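Local coordinates for proximal thread matrix protein 1 (Mytilus galloprovincialis, PDB 4CN9) that binds zinc and collagen and probably serves as a matrix protein in the proximal thread of the mussel byssus, at residues V394-G399 / Y416-S421. Sequence-based numbering, arbitrary orientation.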
loop_
_atom_site.group_PDB
_atom_site.type_symbol
_atom_site.label_atom_id
_atom_site.label_comp_id
_atom_site.label_asym_id
_atom_site.label_seq_id
_atom_site.Cartn_x
_atom_site.Cartn_y
_atom_site.Cartn_z
ATOM N N VAL A 394 -3.075 -8.086 5.465
ATOM C CA VAL A 394 -4.507 -7.898 5.312
ATOM C C VAL A 394 -5.167 -8.185 6.682
ATOM O O VAL A 394 -4.802 -9.156 7.329
ATOM C CB VAL A 394 -5.041 -8.882 4.248
ATOM C CG1 VAL A 394 -6.553 -8.804 4.122
ATOM C CG2 VAL A 394 -4.360 -8.629 2.906
ATOM N N ALA A 395 -6.098 -7.329 7.111
ATOM C CA ALA A 395 -6.728 -7.417 8.436
ATOM C C ALA A 395 -8.256 -7.486 8.335
ATOM O O ALA A 395 -8.882 -6.607 7.758
ATOM C CB ALA A 395 -6.338 -6.203 9.306
ATOM N N ILE A 396 -8.839 -8.514 8.945
ATOM C CA ILE A 396 -10.269 -8.750 8.909
ATOM C C ILE A 396 -10.840 -8.854 10.314
ATOM O O ILE A 396 -10.353 -9.637 11.120
ATOM C CB ILE A 396 -10.585 -10.076 8.186
ATOM C CG1 ILE A 396 -10.023 -10.043 6.766
ATOM C CG2 ILE A 396 -12.085 -10.366 8.220
ATOM C CD1 ILE A 396 -9.824 -11.408 6.132
ATOM N N GLY A 397 -11.867 -8.053 10.596
ATOM C CA GLY A 397 -12.628 -8.145 11.837
ATOM C C GLY A 397 -14.026 -8.711 11.593
ATOM O O GLY A 397 -14.705 -8.330 10.633
ATOM N N VAL A 398 -14.452 -9.633 12.450
ATOM C CA VAL A 398 -15.776 -10.246 12.345
ATOM C C VAL A 398 -16.556 -10.036 13.628
ATOM O O VAL A 398 -16.061 -10.334 14.727
ATOM C CB VAL A 398 -15.669 -11.755 12.101
ATOM C CG1 VAL A 398 -17.041 -12.350 11.787
ATOM C CG2 VAL A 398 -14.702 -12.042 10.984
ATOM N N GLY A 399 -17.761 -9.488 13.512
ATOM C CA GLY A 399 -18.613 -9.316 14.679
ATOM C C GLY A 399 -18.590 -7.924 15.247
ATOM O O GLY A 399 -18.358 -6.956 14.514
ATOM N N TYR A 416 -6.892 -2.483 2.858
ATOM C CA TYR A 416 -6.703 -3.915 3.092
ATOM C C TYR A 416 -7.333 -4.331 4.421
ATOM O O TYR A 416 -7.003 -5.391 4.963
ATOM C CB TYR A 416 -5.221 -4.306 3.120
ATOM C CG TYR A 416 -4.380 -3.888 1.915
ATOM C CD1 TYR A 416 -4.954 -3.346 0.764
ATOM C CD2 TYR A 416 -3.006 -4.025 1.952
ATOM C CE1 TYR A 416 -4.162 -2.956 -0.323
ATOM C CE2 TYR A 416 -2.210 -3.648 0.873
ATOM C CZ TYR A 416 -2.790 -3.119 -0.257
ATOM O OH TYR A 416 -1.972 -2.725 -1.289
ATOM N N VAL A 417 -8.226 -3.484 4.921
ATOM C CA VAL A 417 -9.017 -3.722 6.125
ATOM C C VAL A 417 -10.464 -4.078 5.760
ATOM O O VAL A 417 -11.118 -3.375 4.996
ATOM C CB VAL A 417 -9.057 -2.454 7.020
ATOM C CG1 VAL A 417 -10.090 -2.593 8.149
ATOM C CG2 VAL A 417 -7.702 -2.153 7.584
ATOM N N PHE A 418 -10.966 -5.167 6.334
ATOM C CA PHE A 418 -12.299 -5.654 6.031
ATOM C C PHE A 418 -13.030 -5.951 7.326
ATOM O O PHE A 418 -12.423 -6.432 8.290
ATOM C CB PHE A 418 -12.227 -6.933 5.199
ATOM C CG PHE A 418 -11.548 -6.762 3.882
ATOM C CD1 PHE A 418 -10.173 -6.890 3.774
ATOM C CD2 PHE A 418 -12.284 -6.457 2.748
ATOM C CE1 PHE A 418 -9.541 -6.723 2.549
ATOM C CE2 PHE A 418 -11.665 -6.284 1.530
ATOM C CZ PHE A 418 -10.295 -6.422 1.423
ATOM N N THR A 419 -14.330 -5.653 7.350
ATOM C CA THR A 419 -15.173 -5.932 8.513
ATOM C C THR A 419 -16.498 -6.547 8.040
ATOM O O THR A 419 -17.011 -6.207 6.970
ATOM C CB THR A 419 -15.469 -4.655 9.366
ATOM O OG1 THR A 419 -16.218 -3.709 8.594
ATOM C CG2 THR A 419 -14.194 -3.977 9.851
ATOM N N THR A 420 -17.017 -7.494 8.813
ATOM C CA THR A 420 -18.328 -8.083 8.531
ATOM C C THR A 420 -19.041 -8.289 9.854
ATOM O O THR A 420 -18.408 -8.496 10.879
ATOM C CB THR A 420 -18.250 -9.446 7.741
ATOM O OG1 THR A 420 -17.638 -10.475 8.537
ATOM C CG2 THR A 420 -17.449 -9.302 6.452
ATOM N N SER A 421 -20.366 -8.269 9.836
ATOM C CA SER A 421 -21.132 -8.406 11.068
ATOM C C SER A 421 -21.168 -9.852 11.560
ATOM O O SER A 421 -21.376 -10.105 12.741
ATOM C CB SER A 421 -22.567 -7.927 10.837
ATOM O OG SER A 421 -23.154 -8.703 9.816
#
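Phe418 lays its ring obliquely against two side chains of the neighbouring strand: Phe418 CE1 meets Val394 CG1 at 4.0 Å, and Phe418 CB lies 4.1 Å from Ile396 CG1. Its chi1 of -61° sets the ring beside its own backbone N and back along the strand, which brings it within reach of Val394. Val394 turns CG1 away from its backbone N (chi1 176°), and this methyl also sits 3.5 Å from Tyr416 O. Helix 430-437 covers the same face, with Val433 and Leu436 against the Phe418 side chain. Farther along, Val398 and Thr420 lie side by side, Val398 CG1 3.8 Å from Thr420 OG1, a hydroxyl that is hydrogen-bonded to Ser422 O. On the other face, Ala395, Val417 and Thr419 pack on Leu407 of helix 404-410. Five backbone hydrogen bonds join the two segments in parallel register, from Ala395 N to Tyr416 O (3.0 Å) through to Gly399 N to Thr420 O (2.9 Å). Strand 391-398, helix 404-410 and edge strand 417-420 thus form a beta-alpha-beta crossover at one edge of the six-stranded sheet of the second von Willebrand factor type A domain, flanked by helices on both faces as in this Rossmann-like fold.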